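Transcriptional activator TenA-1 (Sulfolobus solfataricus P2, PDB 2QZC) probably acts as a TenA-family thiaminase, breaking down or salvaging thiamin-type compounds with an all-helical, heme oxygenase-like fold. Local coordinates at residues 25-30 and 34-39; 41-46 and 207-212; 57-62 and 128-133. One frame throughout, in Å; residues are numbered along the deposited sequence.

Overall arrangement
All three contacts draw on helix 38-63 of this all-helical, heme oxygenase-like chain. Contact 1 comes first and closes the shortest loop, between helix 26-32 and the start of helix 38-63. A few residues on, contact 2 opens in that helix and closes 160 residues later, where helix 186-208 gives way to the C-terminal tail. Contact 3 is nested inside this long loop, pairing the far part of helix 38-63 with helix 127-148. Contacts 1 and 2 touch, through the Asp39–Lys209 salt bridge and packing of Phe27 on Tyr44. Contact 3 lies on the opposite side of the chain's centre, its own centre about 30 Å from that of contact 1.

Contact 1: residues 25-30 and 34-39; sequences HEFILK and GSLPLD
Lys30 and Phe27 of helix 26-32 meet Ser35 and Leu36 in a short helix-to-helix connection, which turns the chain into long helix 38-63 of the heme oxygenase-like fold. Gly34 leaves helical geometry with positive phi, and the backbone then folds back over the last turn: Leu36 N donates to Lys30 O at 3.1 Å, coming from above the carbonyl plane, 56° out of it. The side chain of Lys30 follows the same bend. Its chain turns at chi3 (78°) and again at chi4, curling CE and NZ over the serine, and NZ gives a 2.9 Å hydrogen bond to Ser35 OG. That hydroxyl is shared, being hydrogen-bonded also to Asp33 OD1 and to a bound glycerol, probably from the crystallisation liquor. An alanine in place of the lysine is likely to leave Ser35 OG without its ammonium donor, still held by Asp33, and to remove the CG-to-CE chain lying beside that hydroxyl. Closer to the backbone the contact is apolar, Lys30 CB lying 3.8 Å from Leu36 CB. Leu36 reaches deeper and is buried. At the start of the helix His25 is the N-cap: its ND1 takes the N-H of Phe27 in the plane of the imidazole, and NE2 is tied to Asp204 of helix 186-208. Phe27 stacks on Trp203 of that same helix, and its ring end swings round to Leu36. One methyl makes the meeting, a CH-pi contact over a face of the phenyl: Leu36 CD2 sits 3.8 Å from the centroid of the Phe27 ring, 20° off its normal and shifted toward the rim, with CZ the nearest ring atom at 3.6 Å.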
ATOM      1  N   HIS A  25      11.250   7.839 -28.077  1.00 17.03           N
ATOM      2  CA  HIS A  25      12.134   8.974 -27.808  1.00 16.55           C
ATOM      3  C   HIS A  25      13.598   8.646 -28.168  1.00 16.43           C
ATOM      4  O   HIS A  25      14.016   7.499 -28.054  1.00 16.29           O
ATOM      5  CB  HIS A  25      12.077   9.309 -26.295  1.00 17.19           C
ATOM      6  CG  HIS A  25      12.618  10.653 -25.946  1.00 16.21           C
ATOM      7  ND1 HIS A  25      13.968  10.929 -25.810  1.00 16.54           N
ATOM      8  CD2 HIS A  25      11.960  11.800 -25.658  1.00 17.03           C
ATOM      9  CE1 HIS A  25      14.104  12.208 -25.498  1.00 17.88           C
ATOM     10  NE2 HIS A  25      12.897  12.760 -25.405  1.00 19.03           N
ATOM     11  N   GLU A  26      14.338   9.675 -28.580  1.00 16.47           N
ATOM     12  CA  GLU A  26      15.784   9.584 -28.851  0.50 15.73           C
ATOM     13  C   GLU A  26      16.515   8.771 -27.776  1.00 17.93           C
ATOM     14  O   GLU A  26      17.356   7.926 -28.077  1.00 16.96           O
ATOM     15  CB  GLU A  26      16.381  10.983 -28.929  0.50 16.59           C
ATOM     16  CG  GLU A  26      17.898  11.046 -29.130  0.50 16.58           C
ATOM     17  CD  GLU A  26      18.438  12.460 -29.243  0.50 18.44           C
ATOM     18  OE1 GLU A  26      17.660  13.439 -29.221  0.50 20.00           O
ATOM     19  OE2 GLU A  26      19.682  12.572 -29.338  0.50 29.25           O
ATOM     20  N   PHE A  27      16.218   9.038 -26.507  1.00 16.28           N
ATOM     21  CA  PHE A  27      16.851   8.337 -25.385  1.00 13.86           C
ATOM     22  C   PHE A  27      16.681   6.823 -25.552  1.00 16.70           C
ATOM     23  O   PHE A  27      17.626   6.061 -25.355  1.00 17.32           O
ATOM     24  CB  PHE A  27      16.222   8.803 -24.058  1.00 16.03           C
ATOM     25  CG  PHE A  27      16.891   8.269 -22.816  1.00 14.56           C
ATOM     26  CD1 PHE A  27      16.628   6.972 -22.335  1.00 16.99           C
ATOM     27  CD2 PHE A  27      17.716   9.078 -22.054  1.00 15.50           C
ATOM     28  CE1 PHE A  27      17.199   6.503 -21.140  1.00 16.80           C
ATOM     29  CE2 PHE A  27      18.294   8.616 -20.871  1.00 18.16           C
ATOM     30  CZ  PHE A  27      18.038   7.313 -20.420  1.00 17.33           C
ATOM     31  N   ILE A  28      15.461   6.395 -25.858  1.00 16.29           N
ATOM     32  CA  ILE A  28      15.133   4.982 -26.059  1.00 16.93           C
ATOM     33  C   ILE A  28      15.798   4.402 -27.312  1.00 17.33           C
ATOM     34  O   ILE A  28      16.304   3.268 -27.272  1.00 16.64           O
ATOM     35  CB  ILE A  28      13.605   4.794 -26.130  1.00 16.94           C
ATOM     36  CG1 ILE A  28      13.036   5.081 -24.727  1.00 17.65           C
ATOM     37  CG2 ILE A  28      13.197   3.399 -26.678  1.00 20.63           C
ATOM     38  CD1 ILE A  28      11.522   5.373 -24.781  1.00 20.45           C
ATOM     39  N   LEU A  29      15.797   5.162 -28.406  1.00 16.89           N
ATOM     40  CA  LEU A  29      16.467   4.718 -29.641  1.00 17.25           C
ATOM     41  C   LEU A  29      17.948   4.498 -29.393  1.00 18.55           C
ATOM     42  O   LEU A  29      18.520   3.530 -29.924  1.00 20.35           O
ATOM     43  CB  LEU A  29      16.264   5.733 -30.766  1.00 18.40           C
ATOM     44  CG  LEU A  29      14.823   6.056 -31.182  1.00 21.88           C
ATOM     45  CD1 LEU A  29      14.748   7.082 -32.373  1.00 19.37           C
ATOM     46  CD2 LEU A  29      14.029   4.777 -31.470  1.00 21.98           C
ATOM     47  N   LYS A  30      18.570   5.346 -28.568  1.00 16.97           N
ATOM     48  CA  LYS A  30      19.993   5.215 -28.234  1.00 17.38           C
ATOM     49  C   LYS A  30      20.241   4.060 -27.271  1.00 19.03           C
ATOM     50  O   LYS A  30      21.331   3.484 -27.276  1.00 18.55           O
ATOM     51  CB  LYS A  30      20.603   6.511 -27.746  1.00 16.90           C
ATOM     52  CG  LYS A  30      20.564   7.612 -28.802  1.00 19.38           C
ATOM     53  CD  LYS A  30      21.295   8.866 -28.386  1.00 25.35           C
ATOM     54  CE  LYS A  30      22.815   8.697 -28.527  1.00 34.52           C
ATOM     55  NZ  LYS A  30      23.294   8.387 -29.940  1.00 37.37           N
ATOM     56  N   GLY A  34      22.445   0.852 -28.439  1.00 15.94           N
ATOM     57  CA  GLY A  34      23.540   0.805 -27.494  1.00 15.77           C
ATOM     58  C   GLY A  34      24.401   2.023 -27.404  1.00 17.28           C
ATOM     59  O   GLY A  34      25.314   2.023 -26.572  1.00 19.99           O
ATOM     60  N   SER A  35      24.134   3.058 -28.205  1.00 18.36           N
ATOM     61  CA  SER A  35      24.982   4.233 -28.282  1.00 18.81           C
ATOM     62  C   SER A  35      24.791   5.265 -27.156  1.00 18.53           C
ATOM     63  O   SER A  35      25.591   6.194 -27.042  1.00 21.14           O
ATOM     64  CB  SER A  35      24.788   4.966 -29.621  1.00 21.03           C
ATOM     65  OG  SER A  35      23.482   5.545 -29.726  1.00 21.15           O
ATOM     66  N   LEU A  36      23.740   5.129 -26.327  1.00 18.11           N
ATOM     67  CA  LEU A  36      23.532   6.069 -25.234  1.00 17.39           C
ATOM     68  C   LEU A  36      24.733   6.029 -24.302  1.00 17.49           C
ATOM     69  O   LEU A  36      25.074   4.945 -23.793  1.00 19.10           O
ATOM     70  CB  LEU A  36      22.263   5.725 -24.417  1.00 17.35           C
ATOM     71  CG  LEU A  36      21.857   6.740 -23.334  1.00 18.51           C
ATOM     72  CD1 LEU A  36      21.307   8.007 -23.998  1.00 19.47           C
ATOM     73  CD2 LEU A  36      20.816   6.106 -22.378  1.00 17.96           C
ATOM     74  N   PRO A  37      25.375   7.187 -24.055  1.00 18.28           N
ATOM     75  CA  PRO A  37      26.486   7.158 -23.126  1.00 19.40           C
ATOM     76  C   PRO A  37      26.088   6.702 -21.719  1.00 20.23           C
ATOM     77  O   PRO A  37      25.032   7.128 -21.207  1.00 18.95           O
ATOM     78  CB  PRO A  37      26.953   8.610 -23.092  1.00 21.51           C
ATOM     79  CG  PRO A  37      26.504   9.195 -24.341  1.00 22.00           C
ATOM     80  CD  PRO A  37      25.178   8.535 -24.607  1.00 19.52           C
ATOM     81  N   LEU A  38      26.900   5.863 -21.095  1.00 19.85           N
ATOM     82  CA  LEU A  38      26.595   5.394 -19.748  1.00 19.52           C
ATOM     83  C   LEU A  38      26.481   6.509 -18.706  1.00 19.50           C
ATOM     84  O   LEU A  38      25.690   6.338 -17.752  1.00 19.71           O
ATOM     85  CB  LEU A  38      27.525   4.250 -19.295  1.00 20.89           C
ATOM     86  CG  LEU A  38      27.337   2.890 -19.988  1.00 25.27           C
ATOM     87  CD1 LEU A  38      28.397   1.938 -19.378  1.00 26.08           C
ATOM     88  CD2 LEU A  38      25.953   2.272 -19.827  1.00 26.96           C
ATOM     89  N   ASP A  39      27.191   7.628 -18.854  1.00 19.78           N
ATOM     90  CA  ASP A  39      27.055   8.758 -17.894  0.50 20.21           C
ATOM     91  C   ASP A  39      25.630   9.347 -17.929  1.00 19.93           C
ATOM     92  O   ASP A  39      25.118   9.799 -16.883  1.00 20.17           O
ATOM     93  CB  ASP A  39      28.099   9.890 -18.073  0.50 20.33           C
ATOM     94  CG  ASP A  39      27.883  10.747 -19.341  0.50 21.44           C
ATOM     95  OD1 ASP A  39      27.937  10.192 -20.457  0.50 24.27           O
ATOM     96  OD2 ASP A  39      27.693  11.987 -19.237  0.50 23.32           O
TER

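Contact 2: residues 41-46 and 207-212; sequences FRYYLI and LRKDPT
Tyr43 of helix 38-63 lies against the Schellman motif that ends helix 186-208, at the surface of the helical bundle. Lys209 has the positive phi of that motif, and its backbone is laid on the tyrosine: Lys209 CA stands over one face of the Tyr43 ring, 3.8 Å from the centroid in a CH-pi contact, displaced toward the rim. The lysine side chain runs on across the ring, with CB and CG each 3.9 Å from Tyr43 CD2, before its tip turns away to the salt bridge between NZ and Asp39. Tyr43 CG is anti to the backbone N (chi1 174°), which extends the ring toward the departing chain. At its end Tyr43 OH donates to Asp210 O over 2.6 Å, a short bond tilted 25° from the carbonyl plane. Thr212 CG2 closes in on the same hydroxyl, 3.5 Å from Tyr43 OH. On the turn itself Arg208 grips Asp210 side-on in a salt bridge, Arg208 NE to Asp210 OD1 at 2.8 Å, with Arg208 NH2 on Asp210 OD2 beside it. Tyr43 OH is also hydrogen-bonded to Asn109 ND2; the two bonds probably fix where the phenol end sits, while Lys209 against the face limits turning of the ring. One short bond and the Lys209 packing thus tie the start of the tail to helix 38-63.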
ATOM      1  N   PHE A  41      22.928   7.548 -18.882  1.00 16.70           N
ATOM      2  CA  PHE A  41      22.067   6.541 -18.263  1.00 16.58           C
ATOM      3  C   PHE A  41      22.171   6.572 -16.744  1.00 17.11           C
ATOM      4  O   PHE A  41      21.159   6.404 -16.032  1.00 17.14           O
ATOM      5  CB  PHE A  41      22.420   5.139 -18.763  1.00 18.22           C
ATOM      6  CG  PHE A  41      21.457   4.080 -18.290  1.00 18.26           C
ATOM      7  CD1 PHE A  41      20.145   4.084 -18.748  1.00 19.01           C
ATOM      8  CD2 PHE A  41      21.884   3.043 -17.483  1.00 20.07           C
ATOM      9  CE1 PHE A  41      19.260   3.107 -18.345  1.00 18.73           C
ATOM     10  CE2 PHE A  41      20.989   2.060 -17.094  1.00 22.34           C
ATOM     11  CZ  PHE A  41      19.693   2.093 -17.554  1.00 19.44           C
ATOM     12  N   ARG A  42      23.365   6.836 -16.205  1.00 17.21           N
ATOM     13  CA  ARG A  42      23.561   6.932 -14.766  1.00 18.18           C
ATOM     14  C   ARG A  42      22.750   8.100 -14.200  1.00 17.67           C
ATOM     15  O   ARG A  42      22.057   7.941 -13.192  1.00 16.84           O
ATOM     16  CB  ARG A  42      25.040   7.094 -14.431  1.00 18.77           C
ATOM     17  CG  ARG A  42      25.306   7.097 -12.986  1.00 18.99           C
ATOM     18  CD  ARG A  42      26.803   7.194 -12.639  1.00 23.16           C
ATOM     19  NE  ARG A  42      26.970   7.210 -11.185  1.00 24.72           N
ATOM     20  CZ  ARG A  42      26.994   8.304 -10.420  1.00 21.67           C
ATOM     21  NH1 ARG A  42      26.888   9.523 -10.927  1.00 24.67           N
ATOM     22  NH2 ARG A  42      27.135   8.163  -9.105  1.00 27.24           N
ATOM     23  N   TYR A  43      22.816   9.247 -14.867  1.00 16.27           N
ATOM     24  CA  TYR A  43      22.060  10.446 -14.466  1.00 16.28           C
ATOM     25  C   TYR A  43      20.565  10.066 -14.411  1.00 16.14           C
ATOM     26  O   TYR A  43      19.837  10.385 -13.420  1.00 15.05           O
ATOM     27  CB  TYR A  43      22.254  11.560 -15.484  1.00 17.26           C
ATOM     28  CG  TYR A  43      21.410  12.782 -15.244  1.00 15.84           C
ATOM     29  CD1 TYR A  43      20.076  12.823 -15.633  1.00 14.94           C
ATOM     30  CD2 TYR A  43      21.930  13.902 -14.590  1.00 15.31           C
ATOM     31  CE1 TYR A  43      19.307  13.940 -15.410  1.00 15.64           C
ATOM     32  CE2 TYR A  43      21.155  15.049 -14.364  1.00 15.68           C
ATOM     33  CZ  TYR A  43      19.823  15.045 -14.774  1.00 15.69           C
ATOM     34  OH  TYR A  43      19.035  16.151 -14.564  1.00 16.15           O
ATOM     35  N   TYR A  44      20.095   9.408 -15.477  1.00 14.92           N
ATOM     36  CA  TYR A  44      18.688   8.959 -15.581  1.00 14.98           C
ATOM     37  C   TYR A  44      18.312   8.051 -14.408  1.00 14.34           C
ATOM     38  O   TYR A  44      17.247   8.195 -13.763  1.00 15.40           O
ATOM     39  CB  TYR A  44      18.423   8.240 -16.937  1.00 16.01           C
ATOM     40  CG  TYR A  44      17.187   7.371 -16.909  1.00 15.42           C
ATOM     41  CD1 TYR A  44      15.911   7.940 -16.978  1.00 16.98           C
ATOM     42  CD2 TYR A  44      17.295   5.995 -16.781  1.00 15.79           C
ATOM     43  CE1 TYR A  44      14.784   7.127 -16.883  1.00 15.69           C
ATOM     44  CE2 TYR A  44      16.179   5.182 -16.720  1.00 16.53           C
ATOM     45  CZ  TYR A  44      14.928   5.758 -16.760  1.00 18.30           C
ATOM     46  OH  TYR A  44      13.819   4.934 -16.651  1.00 19.71           O
ATOM     47  N   LEU A  45      19.145   7.038 -14.145  1.00 14.99           N
ATOM     48  CA  LEU A  45      18.846   6.068 -13.088  1.00 15.95           C
ATOM     49  C   LEU A  45      18.726   6.711 -11.723  1.00 15.40           C
ATOM     50  O   LEU A  45      17.883   6.274 -10.889  1.00 16.02           O
ATOM     51  CB  LEU A  45      19.888   4.953 -12.992  1.00 17.98           C
ATOM     52  CG  LEU A  45      19.715   3.820 -13.974  1.00 21.87           C
ATOM     53  CD1 LEU A  45      20.839   2.805 -13.652  1.00 25.43           C
ATOM     54  CD2 LEU A  45      18.303   3.133 -13.952  1.00 20.57           C
ATOM     55  N   ILE A  46      19.541   7.723 -11.463  1.00 15.31           N
ATOM     56  CA  ILE A  46      19.471   8.434 -10.197  1.00 15.32           C
ATOM     57  C   ILE A  46      18.141   9.192 -10.107  1.00 15.65           C
ATOM     58  O   ILE A  46      17.397   9.062  -9.116  1.00 16.45           O
ATOM     59  CB  ILE A  46      20.656   9.363 -10.005  1.00 16.92           C
ATOM     60  CG1 ILE A  46      21.968   8.556  -9.879  1.00 17.06           C
ATOM     61  CG2 ILE A  46      20.469  10.252  -8.770  1.00 16.89           C
ATOM     62  CD1 ILE A  46      23.233   9.469 -10.047  1.00 17.00           C
ATOM     63  N   LEU A 207      18.966  13.450 -21.285  1.00 15.61           N
ATOM     64  CA  LEU A 207      19.928  13.700 -22.390  1.00 17.94           C
ATOM     65  C   LEU A 207      20.757  14.972 -22.162  1.00 21.31           C
ATOM     66  O   LEU A 207      21.939  15.018 -22.489  1.00 21.44           O
ATOM     67  CB  LEU A 207      19.200  13.740 -23.743  1.00 16.94           C
ATOM     68  CG  LEU A 207      18.607  12.442 -24.256  1.00 16.31           C
ATOM     69  CD1 LEU A 207      17.812  12.672 -25.568  1.00 19.29           C
ATOM     70  CD2 LEU A 207      19.690  11.376 -24.472  1.00 18.33           C
ATOM     71  N   ARG A 208      20.149  15.998 -21.566  1.00 18.43           N
ATOM     72  CA  ARG A 208      20.809  17.266 -21.288  1.00 18.58           C
ATOM     73  C   ARG A 208      21.560  17.274 -19.963  1.00 21.23           C
ATOM     74  O   ARG A 208      22.329  18.217 -19.703  1.00 21.10           O
ATOM     75  CB  ARG A 208      19.772  18.392 -21.217  1.00 19.76           C
ATOM     76  CG  ARG A 208      19.043  18.712 -22.514  1.00 20.16           C
ATOM     77  CD  ARG A 208      18.263  19.998 -22.379  1.00 20.22           C
ATOM     78  NE  ARG A 208      17.203  19.900 -21.370  1.00 18.84           N
ATOM     79  CZ  ARG A 208      15.904  19.743 -21.596  1.00 19.31           C
ATOM     80  NH1 ARG A 208      15.393  19.693 -22.801  1.00 19.81           N
ATOM     81  NH2 ARG A 208      15.066  19.643 -20.566  1.00 19.56           N
ATOM     82  N   LYS A 209      21.326  16.282 -19.091  1.00 18.05           N
ATOM     83  CA  LYS A 209      21.804  16.293 -17.717  1.00 16.41           C
ATOM     84  C   LYS A 209      21.446  17.627 -17.054  1.00 17.37           C
ATOM     85  O   LYS A 209      22.310  18.354 -16.556  1.00 20.03           O
ATOM     86  CB  LYS A 209      23.292  15.933 -17.594  1.00 16.82           C
ATOM     87  CG  LYS A 209      23.571  14.512 -18.058  1.00 18.89           C
ATOM     88  CD  LYS A 209      24.942  13.960 -17.615  1.00 25.70           C
ATOM     89  CE  LYS A 209      26.078  14.820 -18.030  1.00 32.69           C
ATOM     90  NZ  LYS A 209      27.334  14.257 -17.389  1.00 34.39           N
ATOM     91  N   ASP A 210      20.143  17.929 -17.014  1.00 16.50           N
ATOM     92  CA  ASP A 210      19.647  19.180 -16.426  1.00 17.07           C
ATOM     93  C   ASP A 210      20.052  19.367 -14.966  1.00 17.51           C
ATOM     94  O   ASP A 210      20.254  18.400 -14.248  1.00 18.21           O
ATOM     95  CB  ASP A 210      18.128  19.275 -16.476  1.00 16.62           C
ATOM     96  CG  ASP A 210      17.558  19.589 -17.834  1.00 18.55           C
ATOM     97  OD1 ASP A 210      18.311  20.024 -18.764  1.00 19.76           O
ATOM     98  OD2 ASP A 210      16.307  19.474 -17.940  1.00 18.14           O
ATOM     99  N   PRO A 211      20.139  20.632 -14.494  1.00 18.65           N
ATOM    100  CA  PRO A 211      20.474  20.886 -13.089  1.00 20.03           C
ATOM    101  C   PRO A 211      19.579  20.153 -12.088  1.00 19.48           C
ATOM    102  O   PRO A 211      18.356  20.213 -12.196  1.00 20.10           O
ATOM    103  CB  PRO A 211      20.256  22.387 -12.936  1.00 20.28           C
ATOM    104  CG  PRO A 211      20.534  22.933 -14.311  1.00 24.15           C
ATOM    105  CD  PRO A 211      20.012  21.893 -15.262  1.00 21.06           C
ATOM    106  N   THR A 212      20.205  19.517 -11.117  1.00 18.25           N
ATOM    107  CA  THR A 212      19.511  18.729 -10.095  1.00 16.97           C
ATOM    108  C   THR A 212      19.437  19.499  -8.779  1.00 18.51           C
ATOM    109  O   THR A 212      19.942  19.063  -7.759  1.00 20.68           O
ATOM    110  CB  THR A 212      20.187  17.369  -9.961  1.00 18.60           C
ATOM    111  OG1 THR A 212      21.595  17.562  -9.692  1.00 19.18           O
ATOM    112  CG2 THR A 212      20.047  16.505 -11.240  1.00 18.52           C
TER

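Contact 3: residues 57-62 and 128-133; sequences RALLIA and NKFLVA
Helix segments 57-62 and 128-133 run close to antiparallel, at 150° between their directions, with axes 10.0 Å apart at closest approach and Ala62 CA nearest to Phe130 CA. They join the far part of helix 38-63 to the start of helix 127-148 within the heme oxygenase-like bundle, through a buried, mainly apolar contact with no hydrogen bond across it. One aromatic side chain carries it from the second helix. With chi1 at 170°, its CG opposite the backbone N, the Phe130 ring reaches across to the surface made by Ala58, Leu59 and Ala62. The two alanines leave room for it to come right up to the opposing backbone. Ala58 CB meets the ring at CE1, 3.7 Å away, and Ala58 O lies above one face toward the rim; that carbonyl is already engaged by Ala62 N in the helix's own hydrogen bonding. The far end of the ring abuts Leu59, whose CA is 3.7 Å from Phe130 CZ, while Leu59 CD1 lies 3.9 Å from Phe130 CE2. The same leucine also touches Trp127 and Trp134 of helix 127-148, and Trp134 stacks on the Phe130 ring, so aromatic packing continues along that helix. Behind segment 57-62 lies the dimer interface: Arg57 donates to backbone carbonyls of Ser64 and Gly66 of the second subunit, and Leu60 and Ile61 pack against its Ser63 and Ser64. This part of helix 38-63 therefore serves both the interior of its own subunit and the pairing of two. The tightest approach is at the base of the ring, where the Ala62 methyl presses in obliquely, its CB 3.4 Å from both Phe130 CG and Phe130 CD2 and 3.6 Å from Phe130 CB.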
ATOM      1  N   ARG A  57       4.811   6.262  -3.008  1.00 14.10           N
ATOM      2  CA  ARG A  57       4.070   6.979  -1.969  1.00 14.11           C
ATOM      3  C   ARG A  57       2.721   7.480  -2.467  1.00 13.70           C
ATOM      4  O   ARG A  57       1.675   7.383  -1.781  1.00 13.52           O
ATOM      5  CB  ARG A  57       4.919   8.089  -1.376  1.00 15.00           C
ATOM      6  CG  ARG A  57       6.127   7.552  -0.601  1.00 13.04           C
ATOM      7  CD  ARG A  57       6.941   8.730  -0.077  1.00 14.44           C
ATOM      8  NE  ARG A  57       8.168   8.324   0.618  1.00 14.88           N
ATOM      9  CZ  ARG A  57       8.225   7.906   1.888  1.00 18.84           C
ATOM     10  NH1 ARG A  57       7.149   7.834   2.614  1.00 17.65           N
ATOM     11  NH2 ARG A  57       9.384   7.580   2.448  1.00 18.97           N
ATOM     12  N   ALA A  58       2.712   8.027  -3.678  1.00 12.93           N
ATOM     13  CA  ALA A  58       1.462   8.493  -4.303  1.00 13.01           C
ATOM     14  C   ALA A  58       0.477   7.339  -4.534  1.00 14.44           C
ATOM     15  O   ALA A  58      -0.706   7.468  -4.225  1.00 14.15           O
ATOM     16  CB  ALA A  58       1.810   9.219  -5.622  1.00 14.11           C
ATOM     17  N   LEU A  59       0.984   6.203  -4.988  1.00 14.78           N
ATOM     18  CA  LEU A  59       0.140   4.986  -5.139  1.00 13.58           C
ATOM     19  C   LEU A  59      -0.517   4.596  -3.815  1.00 14.58           C
ATOM     20  O   LEU A  59      -1.707   4.277  -3.770  1.00 15.71           O
ATOM     21  CB  LEU A  59       0.948   3.791  -5.652  1.00 15.67           C
ATOM     22  CG  LEU A  59       0.277   2.405  -5.704  1.00 15.86           C
ATOM     23  CD1 LEU A  59      -0.965   2.483  -6.573  1.00 16.67           C
ATOM     24  CD2 LEU A  59       1.299   1.380  -6.167  1.00 16.94           C
ATOM     25  N   LEU A  60       0.276   4.656  -2.742  1.00 14.19           N
ATOM     26  CA  LEU A  60      -0.281   4.279  -1.416  1.00 15.25           C
ATOM     27  C   LEU A  60      -1.437   5.206  -0.997  1.00 15.93           C
ATOM     28  O   LEU A  60      -2.534   4.722  -0.635  1.00 16.70           O
ATOM     29  CB  LEU A  60       0.815   4.258  -0.365  1.00 15.54           C
ATOM     30  CG  LEU A  60       1.836   3.135  -0.509  1.00 16.22           C
ATOM     31  CD1 LEU A  60       3.110   3.416   0.346  1.00 16.78           C
ATOM     32  CD2 LEU A  60       1.169   1.777  -0.144  1.00 18.27           C
ATOM     33  N   ILE A  61      -1.265   6.531  -1.137  1.00 14.80           N
ATOM     34  CA  ILE A  61      -2.321   7.517  -0.837  1.00 16.46           C
ATOM     35  C   ILE A  61      -3.529   7.247  -1.707  1.00 15.71           C
ATOM     36  O   ILE A  61      -4.672   7.212  -1.226  1.00 16.24           O
ATOM     37  CB  ILE A  61      -1.867   9.021  -1.171  1.00 19.17           C
ATOM     38  CG1 ILE A  61      -0.703   9.480  -0.326  1.00 25.33           C
ATOM     39  CG2 ILE A  61      -3.067  10.000  -0.978  1.00 21.58           C
ATOM     40  CD1 ILE A  61       0.002  10.731  -0.861  1.00 23.89           C
ATOM     41  N   ALA A  62      -3.309   7.099  -2.995  1.00 12.62           N
ATOM     42  CA  ALA A  62      -4.420   6.948  -3.952  1.00 14.83           C
ATOM     43  C   ALA A  62      -5.186   5.649  -3.726  1.00 17.11           C
ATOM     44  O   ALA A  62      -6.440   5.639  -3.778  1.00 15.72           O
ATOM     45  CB  ALA A  62      -3.901   6.987  -5.392  1.00 15.25           C
ATOM     46  N   ASN A 128      -9.337   7.408  -9.300  1.00 15.93           N
ATOM     47  CA  ASN A 128      -9.427   7.357 -10.773  1.00 15.79           C
ATOM     48  C   ASN A 128      -8.464   8.356 -11.431  1.00 14.88           C
ATOM     49  O   ASN A 128      -7.813   8.027 -12.419  1.00 16.36           O
ATOM     50  CB  ASN A 128     -10.855   7.600 -11.278  1.00 16.02           C
ATOM     51  CG  ASN A 128     -11.793   6.457 -10.968  1.00 18.76           C
ATOM     52  OD1 ASN A 128     -11.390   5.390 -10.549  1.00 19.01           O
ATOM     53  ND2 ASN A 128     -13.078   6.681 -11.247  1.00 22.71           N
ATOM     54  N   LYS A 129      -8.376   9.580 -10.904  1.00 15.73           N
ATOM     55  CA  LYS A 129      -7.457  10.588 -11.471  1.00 16.05           C
ATOM     56  C   LYS A 129      -6.006  10.144 -11.326  1.00 14.92           C
ATOM     57  O   LYS A 129      -5.215  10.293 -12.255  1.00 15.55           O
ATOM     58  CB  LYS A 129      -7.690  11.945 -10.819  1.00 15.73           C
ATOM     59  CG  LYS A 129      -9.050  12.560 -11.137  1.00 16.64           C
ATOM     60  CD  LYS A 129      -9.232  13.930 -10.543  1.00 19.17           C
ATOM     61  CE  LYS A 129     -10.629  14.467 -10.852  1.00 26.31           C
ATOM     62  NZ  LYS A 129     -10.858  15.759 -10.165  1.00 30.42           N
ATOM     63  N   PHE A 130      -5.636   9.625 -10.158  1.00 14.64           N
ATOM     64  CA  PHE A 130      -4.288   9.113  -9.980  1.00 13.72           C
ATOM     65  C   PHE A 130      -3.995   7.977 -10.953  1.00 13.64           C
ATOM     66  O   PHE A 130      -2.935   7.924 -11.580  1.00 14.06           O
ATOM     67  CB  PHE A 130      -4.009   8.656  -8.547  1.00 13.99           C
ATOM     68  CG  PHE A 130      -2.709   7.901  -8.419  1.00 14.97           C
ATOM     69  CD1 PHE A 130      -1.503   8.591  -8.422  1.00 14.04           C
ATOM     70  CD2 PHE A 130      -2.670   6.482  -8.482  1.00 16.04           C
ATOM     71  CE1 PHE A 130      -0.298   7.900  -8.387  1.00 14.26           C
ATOM     72  CE2 PHE A 130      -1.458   5.817  -8.475  1.00 15.69           C
ATOM     73  CZ  PHE A 130      -0.295   6.528  -8.426  1.00 15.79           C
ATOM     74  N   LEU A 131      -4.919   7.017 -11.050  1.00 15.40           N
ATOM     75  CA  LEU A 131      -4.742   5.853 -11.925  1.00 14.57           C
ATOM     76  C   LEU A 131      -4.489   6.254 -13.366  1.00 14.88           C
ATOM     77  O   LEU A 131      -3.575   5.731 -13.996  1.00 15.47           O
ATOM     78  CB  LEU A 131      -5.964   4.910 -11.764  1.00 16.17           C
ATOM     79  CG  LEU A 131      -5.964   3.635 -12.541  1.00 17.83           C
ATOM     80  CD1 LEU A 131      -4.745   2.743 -12.269  1.00 17.02           C
ATOM     81  CD2 LEU A 131      -7.302   2.926 -12.221  1.00 17.04           C
ATOM     82  N   VAL A 132      -5.263   7.212 -13.868  1.00 14.13           N
ATOM     83  CA  VAL A 132      -5.052   7.719 -15.208  1.00 16.11           C
ATOM     84  C   VAL A 132      -3.676   8.416 -15.293  1.00 16.36           C
ATOM     85  O   VAL A 132      -2.932   8.203 -16.276  1.00 17.78           O
ATOM     86  CB  VAL A 132      -6.213   8.606 -15.689  1.00 18.46           C
ATOM     87  CG1 VAL A 132      -5.922   9.312 -16.981  1.00 19.49           C
ATOM     88  CG2 VAL A 132      -7.495   7.738 -15.807  1.00 17.42           C
ATOM     89  N   ALA A 133      -3.317   9.221 -14.276  1.00 14.37           N
ATOM     90  CA  ALA A 133      -2.018   9.897 -14.283  1.00 13.78           C
ATOM     91  C   ALA A 133      -0.832   8.959 -14.250  1.00 14.31           C
ATOM     92  O   ALA A 133       0.236   9.294 -14.738  1.00 14.55           O
ATOM     93  CB  ALA A 133      -1.946  10.866 -13.105  1.00 15.44           C
TER